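Putative acetyl transferase (Pyrococcus furiosus, PDB 1VKC) probably transfers an acyl group, most likely acetyl from acetyl-coenzyme A, to an acceptor, as GNAT-family enzymes do. Local coordinates at residues T12-E17 and F63-N68; E72-V77 and E98-A103; V77-T82 and A92-I97. All coordinates share one frame; numbering follows the deposited sequence.

Contact 1: residues T12-E17 and F63-N68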
loop_
_atom_site.group_PDB
_atom_site.type_symbol
_atom_site.label_atom_id
_atom_site.label_comp_id
_atom_site.label_asym_id
_atom_site.label_seq_id
_atom_site.Cartn_x
_atom_site.Cartn_y
_atom_site.Cartn_z
ATOM N N THR A 12 14.771 -2.680 -19.624
ATOM C CA THR A 12 15.269 -1.488 -20.315
ATOM C C THR A 12 14.934 -0.249 -19.504
ATOM O O THR A 12 13.977 -0.255 -18.732
ATOM C CB THR A 12 14.638 -1.361 -21.719
ATOM O OG1 THR A 12 15.121 -0.174 -22.365
ATOM C CG2 THR A 12 13.121 -1.141 -21.652
ATOM N N ILE A 13 15.726 0.806 -19.690
ATOM C CA ILE A 13 15.479 2.107 -19.063
ATOM C C ILE A 13 15.192 3.107 -20.163
ATOM O O ILE A 13 16.015 3.302 -21.061
ATOM C CB ILE A 13 16.685 2.580 -18.214
ATOM C CG1 ILE A 13 16.920 1.627 -17.050
ATOM C CG2 ILE A 13 16.439 4.023 -17.683
ATOM C CD1 ILE A 13 18.212 1.873 -16.302
ATOM N N VAL A 14 14.026 3.735 -20.074
ATOM C CA VAL A 14 13.528 4.660 -21.086
ATOM C C VAL A 14 12.913 5.848 -20.381
ATOM O O VAL A 14 12.664 5.794 -19.164
ATOM C CB VAL A 14 12.431 3.969 -21.973
ATOM C CG1 VAL A 14 12.991 2.738 -22.690
ATOM C CG2 VAL A 14 11.224 3.551 -21.145
ATOM N N ASP A 15 12.624 6.908 -21.128
ATOM C CA ASP A 15 11.886 8.042 -20.575
ATOM C C ASP A 15 10.520 7.578 -20.069
ATOM O O ASP A 15 9.875 6.706 -20.673
ATOM C CB ASP A 15 11.723 9.147 -21.604
ATOM C CG ASP A 15 10.983 10.319 -21.063
ATOM O OD1 ASP A 15 9.765 10.371 -21.254
ATOM O OD2 ASP A 15 11.524 11.235 -20.411
ATOM N N GLY A 16 10.084 8.158 -18.957
ATOM C CA GLY A 16 8.929 7.674 -18.249
ATOM C C GLY A 16 7.748 8.610 -18.259
ATOM O O GLY A 16 6.826 8.426 -17.478
ATOM N N GLU A 17 7.743 9.590 -19.162
ATOM C CA GLU A 17 6.628 10.545 -19.234
ATOM C C GLU A 17 5.302 9.822 -19.378
ATOM O O GLU A 17 4.338 10.184 -18.724
ATOM C CB GLU A 17 6.790 11.536 -20.398
ATOM C CG GLU A 17 7.556 12.807 -20.076
ATOM C CD GLU A 17 6.940 13.628 -18.940
ATOM O OE1 GLU A 17 7.292 13.377 -17.774
ATOM O OE2 GLU A 17 6.129 14.548 -19.210
ATOM N N PHE A 63 11.481 11.901 -15.755
ATOM C CA PHE A 63 11.306 10.572 -15.224
ATOM C C PHE A 63 12.022 9.591 -16.104
ATOM O O PHE A 63 11.950 9.686 -17.333
ATOM C CB PHE A 63 9.832 10.206 -15.220
ATOM C CG PHE A 63 9.005 10.971 -14.246
ATOM C CD1 PHE A 63 8.818 10.500 -12.954
ATOM C CD2 PHE A 63 8.333 12.115 -14.641
ATOM C CE1 PHE A 63 8.028 11.185 -12.060
ATOM C CE2 PHE A 63 7.537 12.805 -13.751
ATOM C CZ PHE A 63 7.378 12.333 -12.451
ATOM N N PHE A 64 12.721 8.635 -15.486
ATOM C CA PHE A 64 13.149 7.409 -16.182
ATOM C C PHE A 64 12.445 6.219 -15.549
ATOM O O PHE A 64 12.265 6.183 -14.332
ATOM C CB PHE A 64 14.648 7.195 -16.096
ATOM C CG PHE A 64 15.447 8.183 -16.884
ATOM C CD1 PHE A 64 15.587 8.042 -18.269
ATOM C CD2 PHE A 64 16.067 9.253 -16.256
ATOM C CE1 PHE A 64 16.355 8.960 -19.016
ATOM C CE2 PHE A 64 16.822 10.175 -16.994
ATOM C CZ PHE A 64 16.967 10.010 -18.383
ATOM N N VAL A 65 12.075 5.238 -16.365
ATOM C CA VAL A 65 11.503 4.010 -15.848
ATOM C C VAL A 65 12.291 2.794 -16.300
ATOM O O VAL A 65 12.896 2.797 -17.381
ATOM C CB VAL A 65 10.001 3.858 -16.238
ATOM C CG1 VAL A 65 9.169 4.948 -15.577
ATOM C CG2 VAL A 65 9.809 3.875 -17.754
ATOM N N ALA A 66 12.282 1.761 -15.459
ATOM C CA ALA A 66 12.822 0.453 -15.793
ATOM C C ALA A 66 11.623 -0.415 -16.154
ATOM O O ALA A 66 10.675 -0.520 -15.370
ATOM C CB ALA A 66 13.557 -0.140 -14.612
ATOM N N LEU A 67 11.656 -1.011 -17.344
ATOM C CA LEU A 67 10.519 -1.796 -17.863
ATOM C C LEU A 67 10.981 -3.202 -18.170
ATOM O O LEU A 67 12.006 -3.373 -18.812
ATOM C CB LEU A 67 9.978 -1.162 -19.140
ATOM C CG LEU A 67 9.415 0.256 -19.055
ATOM C CD1 LEU A 67 8.931 0.700 -20.417
ATOM C CD2 LEU A 67 8.295 0.352 -18.029
ATOM N N ASN A 68 10.236 -4.212 -17.711
ATOM C CA ASN A 68 10.558 -5.599 -18.080
ATOM C C ASN A 68 10.082 -5.914 -19.501
ATOM O O ASN A 68 9.556 -5.034 -20.193
ATOM C CB ASN A 68 10.017 -6.602 -17.049
ATOM C CG ASN A 68 8.502 -6.741 -17.076
ATOM O OD1 ASN A 68 7.805 -6.122 -17.885
ATOM N ND2 ASN A 68 7.985 -7.557 -16.167
HETATM O O HOH W 1 10.312 12.396 -18.369
#
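Val14 and Val65 meet through their CG2 methyls, 3.7 Å apart, where strand 11-15 runs antiparallel along strand 60-68 at one margin of the GNAT-type sheet. In both valines CG2 is the branch lodged between the backbone N and the carbonyl carbon (chi1 -60° in Val14), and this choice brings the two methyls together above their hydrogen-bonded backbones. Val14 CG2 also touches Leu67 CD1 at 3.7 Å, the leucine crossing it nearly at a right angle, while Thr12 lies alongside Leu67. Tyr19 packs on Val65 and Leu67 from this side. Ile13 belongs to the other face: its CG2 rests 4.0 Å from Phe64 CB, and both residues touch helix 108-122 at Lys115.

Paired bonds join Thr12 to Leu67 and Val14 to Val65; the straightest, Val65 N to Val14 O, reaches 170°. Beyond them Gly16 N donates a hydrogen bond to Phe63 O, 2.9 Å away, from above the carbonyl plane, as the chain leaves the sheet; a CB at Gly16 would collide with Val65 CG1. Asp15 fixes this exit. Its OD1 accepts Glu17 N at 3.0 Å in an Asx turn, and OD2 forms a salt bridge with Lys62 and lies 2.6 Å from a water that in turn accepts from Phe63 N. With an alanine in place of Asp15, Lys62 would probably lose its carboxylate mate and the turn at Glu17 would be freer to shift. Glu17 OE1, hydrogen-bonded to His61 NE2, sits at the edge of the Phe63 ring, 3.5 Å from CD2, its carboxylate 22° from the ring plane.

Contact 2: residues E72-V77 and E98-A103; sequences ELLGHV and EVVKWA
His76 NE2 donates to Glu98 OE2 at 3.0 Å, the two side chains lying alongside each other and pointing the same way. The imidazole stands almost perpendicular to the carboxylate, with 85° between their planes, and NE2 meets OE2 from above the carboxylate plane. Glu98 is extended beyond CG, which carries its OE2 out as far as the far nitrogen of the ring. Beneath them the backbones exchange two bonds, His76 N to Glu98 O and Glu98 N to His76 O. Ile23 and Ile30 of helix 20-31 pack against His76 and Glu98 respectively, and the carboxylates of Asp27 and Asp96 come close to Glu98 OE1.

At Gly75 the strands draw together, its CA only 4.0 Å from Val99 CA; a CB there would strike Glu98 O. Leu74 and Gly75 together face Ala66 of strand 60-68, forming a classic beta bulge near the start of strand 73-83. Across from it, strand 90-99 ends and the chain heads toward helix 108-122, the region that in GNAT enzymes carries the acetyl-CoA pyrophosphate loop. Val100 N still bonds Leu74 O at 2.8 Å, nearly straight at 171°. Leu74 CD2 then reaches Trp102 CH2 at 3.6 Å and Ala103 CB at 4.1 Å, while Val100 CG2 lies over the centre of the indole. Farther out, Lys101 NZ is hydrogen-bonded to Tyr32 O of the second subunit, whose Pro38 packs on Trp102.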
loop_
_atom_site.group_PDB
_atom_site.type_symbol
_atom_site.label_atom_id
_atom_site.label_comp_id
_atom_site.label_asym_id
_atom_site.label_seq_id
_atom_site.Cartn_x
_atom_site.Cartn_y
_atom_site.Cartn_z
ATOM N N GLU A 72 6.262 -3.951 -18.158
ATOM C CA GLU A 72 5.764 -3.699 -16.818
ATOM C C GLU A 72 6.774 -2.825 -16.069
ATOM O O GLU A 72 7.966 -2.989 -16.225
ATOM C CB GLU A 72 5.544 -5.010 -16.060
ATOM N N LEU A 73 6.259 -1.918 -15.253
ATOM C CA LEU A 73 7.080 -1.002 -14.468
ATOM C C LEU A 73 7.816 -1.745 -13.355
ATOM O O LEU A 73 7.182 -2.250 -12.406
ATOM C CB LEU A 73 6.199 0.101 -13.867
ATOM C CG LEU A 73 6.893 1.168 -13.018
ATOM C CD1 LEU A 73 7.834 2.007 -13.871
ATOM C CD2 LEU A 73 5.863 2.055 -12.300
ATOM N N LEU A 74 9.147 -1.761 -13.454
ATOM C CA LEU A 74 10.029 -2.308 -12.415
ATOM C C LEU A 74 10.514 -1.254 -11.425
ATOM O O LEU A 74 10.855 -1.583 -10.296
ATOM C CB LEU A 74 11.244 -2.984 -13.043
ATOM C CG LEU A 74 10.947 -4.108 -14.037
ATOM C CD1 LEU A 74 12.264 -4.666 -14.542
ATOM C CD2 LEU A 74 10.097 -5.185 -13.396
ATOM N N GLY A 75 10.560 0.005 -11.847
ATOM C CA GLY A 75 11.044 1.064 -10.979
ATOM C C GLY A 75 11.186 2.362 -11.722
ATOM O O GLY A 75 11.064 2.395 -12.938
ATOM N N HIS A 76 11.465 3.435 -10.997
ATOM C CA HIS A 76 11.601 4.739 -11.638
ATOM C C HIS A 76 12.521 5.639 -10.843
ATOM O O HIS A 76 12.806 5.379 -9.657
ATOM C CB HIS A 76 10.218 5.398 -11.775
ATOM C CG HIS A 76 9.642 5.834 -10.465
ATOM N ND1 HIS A 76 9.840 7.095 -9.949
ATOM C CD2 HIS A 76 8.919 5.160 -9.542
ATOM C CE1 HIS A 76 9.253 7.182 -8.772
ATOM N NE2 HIS A 76 8.703 6.018 -8.493
ATOM N N VAL A 77 12.975 6.702 -11.503
ATOM C CA VAL A 77 13.605 7.816 -10.836
ATOM C C VAL A 77 12.929 9.110 -11.290
ATOM O O VAL A 77 12.557 9.244 -12.461
ATOM C CB VAL A 77 15.134 7.838 -11.043
ATOM C CG1 VAL A 77 15.525 7.794 -12.514
ATOM C CG2 VAL A 77 15.734 9.043 -10.364
ATOM N N GLU A 98 12.617 4.368 -6.790
ATOM C CA GLU A 98 11.830 3.265 -6.251
ATOM C C GLU A 98 11.955 2.073 -7.195
ATOM O O GLU A 98 11.923 2.231 -8.416
ATOM C CB GLU A 98 10.348 3.696 -6.068
ATOM C CG GLU A 98 10.123 4.590 -4.846
ATOM C CD GLU A 98 8.770 5.329 -4.796
ATOM O OE1 GLU A 98 8.517 6.023 -3.775
ATOM O OE2 GLU A 98 7.950 5.240 -5.736
ATOM N N VAL A 99 12.165 0.887 -6.627
ATOM C CA VAL A 99 12.179 -0.359 -7.402
ATOM C C VAL A 99 11.158 -1.307 -6.748
ATOM O O VAL A 99 11.075 -1.370 -5.532
ATOM C CB VAL A 99 13.587 -0.978 -7.439
ATOM C CG1 VAL A 99 13.589 -2.339 -8.146
ATOM C CG2 VAL A 99 14.579 -0.015 -8.106
ATOM N N VAL A 100 10.364 -2.005 -7.555
ATOM C CA VAL A 100 9.332 -2.902 -7.009
ATOM C C VAL A 100 9.986 -4.047 -6.258
ATOM O O VAL A 100 11.064 -4.482 -6.608
ATOM C CB VAL A 100 8.363 -3.440 -8.081
ATOM C CG1 VAL A 100 7.608 -2.316 -8.686
ATOM C CG2 VAL A 100 9.102 -4.275 -9.155
ATOM N N LYS A 101 9.320 -4.511 -5.204
ATOM C CA LYS A 101 9.926 -5.435 -4.239
ATOM C C LYS A 101 10.506 -6.698 -4.874
ATOM O O LYS A 101 11.576 -7.145 -4.503
ATOM C CB LYS A 101 8.927 -5.786 -3.132
ATOM C CG LYS A 101 7.575 -6.326 -3.615
ATOM C CD LYS A 101 6.641 -6.596 -2.435
ATOM C CE LYS A 101 5.200 -6.711 -2.874
ATOM N NZ LYS A 101 4.307 -7.033 -1.718
ATOM N N TRP A 102 9.820 -7.253 -5.861
ATOM C CA TRP A 102 10.298 -8.496 -6.492
ATOM C C TRP A 102 11.389 -8.283 -7.552
ATOM O O TRP A 102 11.957 -9.256 -8.049
ATOM C CB TRP A 102 9.136 -9.308 -7.071
ATOM C CG TRP A 102 8.167 -8.510 -7.819
ATOM C CD1 TRP A 102 7.069 -7.895 -7.318
ATOM C CD2 TRP A 102 8.185 -8.233 -9.217
ATOM N NE1 TRP A 102 6.397 -7.243 -8.319
ATOM C CE2 TRP A 102 7.061 -7.438 -9.500
ATOM C CE3 TRP A 102 9.045 -8.574 -10.269
ATOM C CZ2 TRP A 102 6.768 -6.978 -10.788
ATOM C CZ3 TRP A 102 8.750 -8.118 -11.551
ATOM C CH2 TRP A 102 7.622 -7.332 -11.796
ATOM N N ALA A 103 11.695 -7.029 -7.890
ATOM C CA ALA A 103 12.762 -6.739 -8.867
ATOM C C ALA A 103 14.031 -6.189 -8.186
ATOM O O ALA A 103 14.981 -5.777 -8.853
ATOM C CB ALA A 103 12.253 -5.764 -9.910
#

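Contact 3: residues V77-T82 and A92-I97; sequences VWICIT and AYIYDI
With chi1 of 179° Trp78 sets its CG opposite the backbone N, whereas Tyr95 turns its CG opposite the carbonyl carbon (chi1 -83°), and the two rings converge across the strands. The edge of Tyr95 points at one face of the indole: CD1 stands 3.6 Å from Trp78 CE2, with the planes at 51° in an edge-to-face pair. Tyr95 CB adds an off-centre CH-pi contact to the six-membered ring. Farther along the tyrosine, CE1 lies 3.6 Å from Cys80 CB. Phe63 of strand 60-68 stacks on Trp78, and Leu55 of helix 41-57 touches both Trp78 and Tyr95.

These strands form the central antiparallel hairpin of the GNAT sheet. Trp78 N bonds Asp96 O at 2.9 Å, while Trp78 O takes Tyr95 N in a more bent bond. Tyr95 and Asp96, both facing Trp78, make a beta bulge in strand 90-99, consistent with the bulge GNAT enzymes usually carry in this strand. Past it, Cys80 and Tyr93 pair tightly, with Tyr93 N 2.6 Å from Cys80 O. The other face is aliphatic: Ile79 CG1 lies 3.8 Å from Ile94 CD1. Val77 CG2 meets Ile94 CG2, and Ala92 CB touches Ile79 CG2 at 3.7 Å, with Ile79 and Ala92 packing against helix 108-122.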
loop_
_atom_site.group_PDB
_atom_site.type_symbol
_atom_site.label_atom_id
_atom_site.label_comp_id
_atom_site.label_asym_id
_atom_site.label_seq_id
_atom_site.Cartn_x
_atom_site.Cartn_y
_atom_site.Cartn_z
ATOM N N VAL A 77 12.975 6.702 -11.503
ATOM C CA VAL A 77 13.605 7.816 -10.836
ATOM C C VAL A 77 12.929 9.110 -11.290
ATOM O O VAL A 77 12.557 9.244 -12.461
ATOM C CB VAL A 77 15.134 7.838 -11.043
ATOM C CG1 VAL A 77 15.525 7.794 -12.514
ATOM C CG2 VAL A 77 15.734 9.043 -10.364
ATOM N N TRP A 78 12.702 10.018 -10.335
ATOM C CA TRP A 78 12.071 11.319 -10.605
ATOM C C TRP A 78 13.110 12.396 -10.342
ATOM O O TRP A 78 13.574 12.530 -9.233
ATOM C CB TRP A 78 10.812 11.467 -9.716
ATOM C CG TRP A 78 10.030 12.767 -9.835
ATOM C CD1 TRP A 78 10.243 13.794 -10.714
ATOM C CD2 TRP A 78 8.885 13.143 -9.055
ATOM N NE1 TRP A 78 9.328 14.795 -10.499
ATOM C CE2 TRP A 78 8.474 14.421 -9.498
ATOM C CE3 TRP A 78 8.166 12.527 -8.024
ATOM C CZ2 TRP A 78 7.372 15.101 -8.940
ATOM C CZ3 TRP A 78 7.066 13.199 -7.462
ATOM C CH2 TRP A 78 6.686 14.475 -7.921
ATOM N N ILE A 79 13.463 13.146 -11.391
ATOM C CA ILE A 79 14.467 14.205 -11.335
ATOM C C ILE A 79 13.828 15.567 -11.553
ATOM O O ILE A 79 12.966 15.722 -12.437
ATOM C CB ILE A 79 15.517 14.025 -12.447
ATOM C CG1 ILE A 79 15.998 12.588 -12.535
ATOM C CG2 ILE A 79 16.704 14.990 -12.234
ATOM C CD1 ILE A 79 16.539 12.251 -13.874
ATOM N N CYS A 80 14.282 16.546 -10.772
ATOM C CA CYS A 80 13.908 17.952 -10.920
ATOM C C CYS A 80 15.153 18.826 -11.053
ATOM O O CYS A 80 15.996 18.845 -10.144
ATOM C CB CYS A 80 13.138 18.424 -9.680
ATOM S SG CYS A 80 12.475 20.094 -9.779
ATOM N N ILE A 81 15.250 19.567 -12.159
ATOM C CA ILE A 81 16.330 20.548 -12.349
ATOM C C ILE A 81 15.938 21.836 -11.657
ATOM O O ILE A 81 14.885 22.401 -11.942
ATOM C CB ILE A 81 16.589 20.825 -13.861
ATOM C CG1 ILE A 81 17.033 19.552 -14.591
ATOM C CG2 ILE A 81 17.603 21.974 -14.044
ATOM C CD1 ILE A 81 18.344 18.975 -14.123
ATOM N N THR A 82 16.772 22.297 -10.731
ATOM C CA THR A 82 16.468 23.501 -9.965
ATOM C C THR A 82 17.752 24.189 -9.543
ATOM O O THR A 82 18.837 23.849 -10.067
ATOM C CB THR A 82 15.537 23.151 -8.751
ATOM O OG1 THR A 82 15.191 24.339 -8.038
ATOM C CG2 THR A 82 16.262 22.291 -7.721
ATOM N N ALA A 92 20.361 18.874 -9.988
ATOM C CA ALA A 92 19.274 17.954 -10.223
ATOM C C ALA A 92 18.885 17.431 -8.857
ATOM O O ALA A 92 19.713 16.848 -8.173
ATOM C CB ALA A 92 19.705 16.843 -11.079
ATOM N N TYR A 93 17.637 17.645 -8.467
ATOM C CA TYR A 93 17.119 17.094 -7.229
ATOM C C TYR A 93 16.331 15.803 -7.560
ATOM O O TYR A 93 15.476 15.794 -8.449
ATOM C CB TYR A 93 16.231 18.103 -6.532
ATOM C CG TYR A 93 15.847 17.684 -5.129
ATOM C CD1 TYR A 93 14.626 17.063 -4.872
ATOM C CD2 TYR A 93 16.713 17.894 -4.061
ATOM C CE1 TYR A 93 14.275 16.685 -3.578
ATOM C CE2 TYR A 93 16.373 17.499 -2.764
ATOM C CZ TYR A 93 15.162 16.897 -2.538
ATOM O OH TYR A 93 14.825 16.524 -1.249
ATOM N N ILE A 94 16.648 14.733 -6.858
ATOM C CA ILE A 94 15.966 13.457 -7.042
ATOM C C ILE A 94 14.887 13.357 -5.981
ATOM O O ILE A 94 15.181 13.194 -4.774
ATOM C CB ILE A 94 16.938 12.270 -6.891
ATOM C CG1 ILE A 94 18.169 12.415 -7.791
ATOM C CG2 ILE A 94 16.202 10.923 -7.117
ATOM C CD1 ILE A 94 17.917 12.388 -9.214
ATOM N N TYR A 95 13.650 13.470 -6.417
ATOM C CA TYR A 95 12.512 13.351 -5.521
ATOM C C TYR A 95 12.361 11.935 -5.060
ATOM O O TYR A 95 12.044 11.680 -3.902
ATOM C CB TYR A 95 11.228 13.789 -6.212
ATOM C CG TYR A 95 11.020 15.280 -6.191
ATOM C CD1 TYR A 95 10.865 16.002 -7.363
ATOM C CD2 TYR A 95 10.986 15.968 -4.983
ATOM C CE1 TYR A 95 10.671 17.388 -7.329
ATOM C CE2 TYR A 95 10.794 17.339 -4.941
ATOM C CZ TYR A 95 10.642 18.039 -6.116
ATOM O OH TYR A 95 10.452 19.399 -6.056
ATOM N N ASP A 96 12.602 11.008 -5.973
ATOM C CA ASP A 96 12.289 9.640 -5.733
ATOM C C ASP A 96 13.118 8.693 -6.583
ATOM O O ASP A 96 13.413 8.983 -7.722
ATOM C CB ASP A 96 10.809 9.446 -6.083
ATOM C CG ASP A 96 10.238 8.238 -5.492
ATOM O OD1 ASP A 96 10.901 7.617 -4.624
ATOM O OD2 ASP A 96 9.114 7.830 -5.817
ATOM N N ILE A 97 13.482 7.557 -5.995
ATOM C CA ILE A 97 13.951 6.403 -6.736
ATOM C C ILE A 97 13.368 5.164 -6.036
ATOM O O ILE A 97 13.544 4.982 -4.836
ATOM C CB ILE A 97 15.483 6.399 -6.837
ATOM C CG1 ILE A 97 15.982 5.181 -7.608
ATOM C CG2 ILE A 97 16.133 6.462 -5.467
ATOM C CD1 ILE A 97 17.265 5.462 -8.345
#

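All three contacts lie in one mixed sheet ordered 11-15, 60-68, 73-83, 90-99, 128-130. Contact 1 joins the first two strands and closes before the others open; contacts 2 and 3 both belong to the 73-83/90-99 hairpin, contact 3 nested within the loop closed by contact 2, and share Val77. Centres of contacts 1 and 2 are about 10 Å apart, of 1 and 3 about 14 Å, and of 2 and 3 about 16 Å. Strands 60-68 and 73-83 connect them directly, through Ala66 with Leu74 and Gly75, and Phe64 with Val77. Helix 108-122 packs on side chains from all three, against the sheet on which GNAT enzymes build their cofactor site.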